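Local coordinates for putative sensory box/GGDEF family protein (PDB 3LID) that probably senses an extracellular signal through this PDC-fold sensor domain and, as the whole protein, probably makes cyclic di-GMP from two molecules of GTP, at residues A[11-16]-A[238-243]; A[21-26]-A[247-252]. All blocks are in the same frame, centred on the assembly; numbering follows the deposited sequence.

Contact 1. Residues A[11-16]-A[238-243]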
loop_
_atom_site.group_PDB
_atom_site.type_symbol
_atom_site.label_atom_id
_atom_site.label_comp_id
_atom_site.label_asym_id
_atom_site.label_seq_id
_atom_site.Cartn_x
_atom_site.Cartn_y
_atom_site.Cartn_z
ATOM N N ASN A 11 -31.834 -10.346 5.563
ATOM C CA ASN A 11 -30.945 -9.269 5.982
ATOM C C ASN A 11 -29.456 -9.574 5.776
ATOM O O ASN A 11 -28.686 -8.721 5.350
ATOM C CB ASN A 11 -31.347 -8.802 7.385
ATOM C CG ASN A 11 -32.858 -8.477 7.453
ATOM O OD1 ASN A 11 -33.485 -8.527 8.515
ATOM N ND2 ASN A 11 -33.448 -8.180 6.290
ATOM N N VAL A 12 -29.066 -10.827 5.957
ATOM C CA VAL A 12 -27.734 -11.236 5.580
ATOM C C VAL A 12 -27.522 -10.970 4.113
ATOM O O VAL A 12 -26.506 -10.392 3.707
ATOM C CB VAL A 12 -27.478 -12.699 5.916
ATOM C CG1 VAL A 12 -26.118 -13.162 5.390
ATOM C CG2 VAL A 12 -27.597 -12.890 7.433
ATOM N N GLU A 13 -28.488 -11.347 3.293
ATOM C CA GLU A 13 -28.302 -11.220 1.875
ATOM C C GLU A 13 -28.266 -9.762 1.451
ATOM O O GLU A 13 -27.577 -9.383 0.508
ATOM C CB GLU A 13 -29.432 -11.941 1.115
ATOM C CG GLU A 13 -29.220 -13.490 1.283
ATOM C CD GLU A 13 -30.332 -14.335 0.687
ATOM O OE1 GLU A 13 -31.091 -13.740 -0.113
ATOM O OE2 GLU A 13 -30.412 -15.561 1.032
ATOM N N ASN A 14 -29.087 -8.970 2.088
ATOM C CA ASN A 14 -29.202 -7.567 1.631
ATOM C C ASN A 14 -27.911 -6.875 2.044
ATOM O O ASN A 14 -27.427 -6.026 1.339
ATOM C CB ASN A 14 -30.366 -6.887 2.299
ATOM C CG ASN A 14 -31.728 -7.319 1.681
ATOM O OD1 ASN A 14 -31.812 -7.646 0.488
ATOM N ND2 ASN A 14 -32.770 -7.313 2.492
ATOM N N THR A 15 -27.376 -7.281 3.180
ATOM C CA THR A 15 -26.104 -6.656 3.650
ATOM C C THR A 15 -24.993 -7.082 2.709
ATOM O O THR A 15 -24.108 -6.273 2.357
ATOM C CB THR A 15 -25.752 -7.066 5.063
ATOM O OG1 THR A 15 -26.737 -6.527 5.969
ATOM C CG2 THR A 15 -24.384 -6.433 5.496
ATOM N N ALA A 16 -25.064 -8.321 2.244
ATOM C CA ALA A 16 -24.007 -8.811 1.380
ATOM C C ALA A 16 -24.039 -8.060 0.062
ATOM O O ALA A 16 -22.939 -7.735 -0.527
ATOM C CB ALA A 16 -24.162 -10.325 1.179
ATOM N N ALA A 238 -15.789 -11.640 -7.191
ATOM C CA ALA A 238 -16.505 -11.032 -6.111
ATOM C C ALA A 238 -17.694 -11.855 -5.660
ATOM O O ALA A 238 -18.521 -12.306 -6.498
ATOM C CB ALA A 238 -16.996 -9.658 -6.519
ATOM N N GLY A 239 -17.882 -11.939 -4.383
ATOM C CA GLY A 239 -18.972 -12.851 -3.902
ATOM C C GLY A 239 -19.149 -12.745 -2.425
ATOM O O GLY A 239 -18.562 -11.879 -1.744
ATOM N N TYR A 240 -19.936 -13.633 -1.837
ATOM C CA TYR A 240 -19.924 -13.617 -0.410
ATOM C C TYR A 240 -20.228 -15.045 0.072
ATOM O O TYR A 240 -20.640 -15.922 -0.727
ATOM C CB TYR A 240 -20.961 -12.670 0.107
ATOM C CG TYR A 240 -22.403 -13.117 -0.207
ATOM C CD1 TYR A 240 -23.123 -13.942 0.679
ATOM C CD2 TYR A 240 -23.061 -12.575 -1.316
ATOM C CE1 TYR A 240 -24.498 -14.328 0.333
ATOM C CE2 TYR A 240 -24.397 -12.899 -1.626
ATOM C CZ TYR A 240 -25.085 -13.767 -0.809
ATOM O OH TYR A 240 -26.436 -13.977 -1.163
ATOM N N SER A 241 -19.949 -15.258 1.339
ATOM C CA SER A 241 -20.278 -16.501 2.021
ATOM C C SER A 241 -20.721 -16.223 3.432
ATOM O O SER A 241 -20.269 -15.307 4.056
ATOM C CB SER A 241 -19.064 -17.440 1.993
ATOM O OG SER A 241 -19.476 -18.748 2.317
ATOM N N TYR A 242 -21.645 -17.036 3.974
ATOM C CA TYR A 242 -22.123 -16.809 5.318
ATOM C C TYR A 242 -22.088 -18.169 5.986
ATOM O O TYR A 242 -22.739 -19.133 5.472
ATOM C CB TYR A 242 -23.574 -16.306 5.284
ATOM C CG TYR A 242 -24.183 -16.163 6.668
ATOM C CD1 TYR A 242 -23.634 -15.286 7.601
ATOM C CD2 TYR A 242 -25.313 -16.890 7.039
ATOM C CE1 TYR A 242 -24.184 -15.110 8.838
ATOM C CE2 TYR A 242 -25.887 -16.734 8.320
ATOM C CZ TYR A 242 -25.318 -15.868 9.207
ATOM O OH TYR A 242 -25.818 -15.707 10.487
ATOM N N SER A 243 -21.306 -18.260 7.060
ATOM C CA SER A 243 -20.986 -19.496 7.783
ATOM C C SER A 243 -21.942 -19.742 8.964
ATOM O O SER A 243 -21.700 -20.638 9.731
ATOM C CB SER A 243 -19.556 -19.365 8.395
ATOM O OG SER A 243 -19.561 -18.347 9.416
#
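Tyr240 lays one face of its ring against Ala16, and this single methyl on an aromatic face is the heart of the contact. Ala16 CB lies 3.6 Å from the centroid of the Tyr240 ring and 14° off the ring normal, a CH-pi approach almost squarely over the centre. The first torsion sets this up: CG sits between the backbone N and the carbonyl carbon (chi1 66°), which lays the phenol alongside the helix instead of driving it end-on into it. The far end of the ring therefore runs toward the preceding turn, where Glu13 CG passes 3.7 Å from Tyr240 OH, a van der Waals touch by the aliphatic part of the acid.

One helical turn before Ala16, Val12 repeats the theme on the second tyrosine. Val12 CG1, 4.1 Å from the centroid of the Tyr242 ring, lies over the same kind of surface but displaced toward the rim, closest to Tyr242 CG at 3.8 Å. The other methyl, Val12 CG2, is 4.1 Å from Tyr242 CZ, and the valine crosses the tyrosine at about a right angle. The phenol oxygen of Tyr242 is bonded beyond the contact, to Asn269.

The spacing explains the pairing. Residues four apart on helix 9-45 meet residues two apart on strand 239-242, the two elements running roughly antiparallel (151°), with Ser241 between them turned to the other side of the sheet. Leu247 of the adjoining strand touches Val12, Ala16 and Tyr240 and continues the apolar layer. With no hydrogen bond across it, the contact rests on dispersion and weak CH-pi attraction, so it depends on the fit of methyl to ring face and not on the exact placing of donors and acceptors.

Contact 2. Residues A[21-26]-A[247-252]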
loop_
_atom_site.group_PDB
_atom_site.type_symbol
_atom_site.label_atom_id
_atom_site.label_comp_id
_atom_site.label_asym_id
_atom_site.label_seq_id
_atom_site.Cartn_x
_atom_site.Cartn_y
_atom_site.Cartn_z
ATOM N N HIS A 21 -21.384 -3.806 -3.324
ATOM C CA HIS A 21 -21.252 -2.479 -3.971
ATOM C C HIS A 21 -20.047 -1.753 -3.392
ATOM O O HIS A 21 -19.323 -1.064 -4.120
ATOM C CB HIS A 21 -22.511 -1.614 -3.770
ATOM C CG HIS A 21 -23.694 -2.159 -4.509
ATOM N ND1 HIS A 21 -23.633 -2.451 -5.853
ATOM C CD2 HIS A 21 -24.946 -2.489 -4.102
ATOM C CE1 HIS A 21 -24.795 -2.946 -6.244
ATOM N NE2 HIS A 21 -25.611 -2.975 -5.201
ATOM N N GLN A 22 -19.881 -1.850 -2.082
ATOM C CA GLN A 22 -18.809 -1.082 -1.407
ATOM C C GLN A 22 -17.467 -1.632 -1.983
ATOM O O GLN A 22 -16.507 -0.844 -2.250
ATOM C CB GLN A 22 -18.794 -1.349 0.091
ATOM C CG GLN A 22 -17.668 -0.556 0.843
ATOM C CD GLN A 22 -17.780 0.923 0.621
ATOM O OE1 GLN A 22 -18.840 1.544 0.887
ATOM N NE2 GLN A 22 -16.730 1.534 0.036
ATOM N N LEU A 23 -17.338 -2.955 -2.045
ATOM C CA LEU A 23 -16.064 -3.546 -2.546
ATOM C C LEU A 23 -15.772 -3.077 -3.985
ATOM O O LEU A 23 -14.637 -2.840 -4.340
ATOM C CB LEU A 23 -16.097 -5.087 -2.479
ATOM C CG LEU A 23 -16.109 -5.591 -1.038
ATOM C CD1 LEU A 23 -16.269 -7.135 -1.127
ATOM C CD2 LEU A 23 -14.767 -5.300 -0.339
ATOM N N ALA A 24 -16.802 -2.967 -4.843
ATOM C CA ALA A 24 -16.559 -2.456 -6.159
ATOM C C ALA A 24 -16.099 -0.994 -6.128
ATOM O O ALA A 24 -15.222 -0.622 -6.930
ATOM C CB ALA A 24 -17.892 -2.620 -7.051
ATOM N N TYR A 25 -16.740 -0.182 -5.285
ATOM C CA TYR A 25 -16.383 1.217 -5.109
ATOM C C TYR A 25 -14.874 1.354 -4.704
ATOM O O TYR A 25 -14.106 2.151 -5.308
ATOM C CB TYR A 25 -17.224 1.770 -4.008
ATOM C CG TYR A 25 -17.042 3.241 -3.730
ATOM C CD1 TYR A 25 -17.980 4.162 -4.205
ATOM C CD2 TYR A 25 -16.003 3.716 -2.946
ATOM C CE1 TYR A 25 -17.839 5.545 -3.917
ATOM C CE2 TYR A 25 -15.867 5.053 -2.656
ATOM C CZ TYR A 25 -16.776 5.956 -3.148
ATOM O OH TYR A 25 -16.628 7.299 -2.835
ATOM N N THR A 26 -14.542 0.603 -3.681
ATOM C CA THR A 26 -13.230 0.806 -3.108
ATOM C C THR A 26 -12.227 0.216 -4.080
ATOM O O THR A 26 -11.095 0.735 -4.216
ATOM C CB THR A 26 -13.175 0.103 -1.748
ATOM O OG1 THR A 26 -14.057 0.800 -0.877
ATOM C CG2 THR A 26 -11.721 0.171 -1.171
ATOM N N LEU A 247 -20.687 -13.104 8.141
ATOM C CA LEU A 247 -20.897 -12.867 6.713
ATOM C C LEU A 247 -19.589 -12.261 6.185
ATOM O O LEU A 247 -19.096 -11.315 6.792
ATOM C CB LEU A 247 -21.931 -11.779 6.550
ATOM C CG LEU A 247 -22.002 -11.241 5.114
ATOM C CD1 LEU A 247 -22.400 -12.315 4.051
ATOM C CD2 LEU A 247 -22.946 -10.013 5.077
ATOM N N ILE A 248 -19.007 -12.869 5.177
ATOM C CA ILE A 248 -17.784 -12.296 4.595
ATOM C C ILE A 248 -18.129 -12.004 3.126
ATOM O O ILE A 248 -18.532 -12.923 2.351
ATOM C CB ILE A 248 -16.664 -13.302 4.628
ATOM C CG1 ILE A 248 -16.343 -13.658 6.091
ATOM C CG2 ILE A 248 -15.387 -12.690 3.964
ATOM C CD1 ILE A 248 -15.384 -14.677 6.134
ATOM N N ALA A 249 -17.948 -10.738 2.728
ATOM C CA ALA A 249 -18.035 -10.364 1.359
ATOM C C ALA A 249 -16.596 -10.078 0.879
ATOM O O ALA A 249 -15.791 -9.595 1.687
ATOM C CB ALA A 249 -18.910 -9.122 1.181
ATOM N N PHE A 250 -16.297 -10.498 -0.338
ATOM C CA PHE A 250 -14.898 -10.458 -0.785
ATOM C C PHE A 250 -14.814 -10.079 -2.246
ATOM O O PHE A 250 -15.745 -10.290 -3.082
ATOM C CB PHE A 250 -14.239 -11.840 -0.566
ATOM C CG PHE A 250 -15.106 -13.022 -1.095
ATOM C CD1 PHE A 250 -15.047 -13.427 -2.425
ATOM C CD2 PHE A 250 -15.977 -13.696 -0.207
ATOM C CE1 PHE A 250 -15.882 -14.493 -2.891
ATOM C CE2 PHE A 250 -16.787 -14.737 -0.669
ATOM C CZ PHE A 250 -16.736 -15.113 -1.979
ATOM N N SER A 251 -13.680 -9.463 -2.596
ATOM C CA SER A 251 -13.417 -9.178 -3.974
ATOM C C SER A 251 -11.879 -9.175 -4.067
ATOM O O SER A 251 -11.191 -9.263 -3.033
ATOM C CB SER A 251 -13.995 -7.840 -4.434
ATOM O OG SER A 251 -13.325 -6.817 -3.702
ATOM N N SER A 252 -11.374 -9.070 -5.268
ATOM C CA SER A 252 -9.895 -9.061 -5.501
ATOM C C SER A 252 -9.493 -7.958 -6.460
ATOM O O SER A 252 -10.216 -7.716 -7.461
ATOM C CB SER A 252 -9.386 -10.424 -5.983
ATOM O OG SER A 252 -9.715 -11.410 -5.021
HETATM O O HOH W 1 -13.084 -4.790 -5.507
#
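Helix 21-26 and strand 247-252 run in nearly the same direction, their axes 29° apart and 8.4 Å from each other at the closest point. The backbones come nearest at Leu23 and Ser251, whose CA atoms are 6.4 Å apart. So close an approach suits the small side chains on this side of the strand, Ala249 and Ser251, between which Phe250 turns to the other side of the sheet.

Leu23 fills the interval. With CG anti to its carbonyl carbon (chi1 -68°) and the second torsion extended, it reaches CD1 over the strand backbone, 3.5 Å from Phe250 N and 3.6 Å from Ala249 C. The same methyl meets Ala249 CB at 4.0 Å, so the leucine packs against peptide as much as against side chain. Its base is also engaged, Leu23 CB lying 3.5 Å from Ser251 OG.

This is the packing of a long N-terminal helix along the antiparallel sheet of a PDC-fold sensor, a member of the Cache clan. Ile191 and Leu263, on two other strands of that sheet, also touch Leu23 and extend its apolar surroundings.

Polar matching is done by a water. It donates to the backbone oxygen of Leu23, 2.8 Å away, and is hydrogen-bonded to Ser251 OG at 2.7 Å, thereby joining helix to strand although no direct hydrogen bond spans the two segments. The buried serine hydroxyl thus has a polar partner beside the leucine carbons. On another side of the helix, Gln22 curls its amide forward to the next turn, where NE2 donates to Thr26 OG1 in the amide plane with an N-H...O angle of 154°.

Both contacts press helix 9-45 against one antiparallel sheet, using its neighbouring strands 239-242 and 246-254. The backbones of these strands are joined by probable hydrogen bonds, Ser241 to Ile248 and Gly239 to Phe250, so the two patches, centred 10 Å apart, belong to a continuous surface. Because the strands are antiparallel, the helix runs against the first and roughly along the second. Contact 2 is wholly buried, and there small residues and a bridging water accompany a single leucine; contact 1, farther from the chain centre and only partly buried, sets broad tyrosine faces against helix methyls. The axes are correspondingly farther apart at the tyrosines.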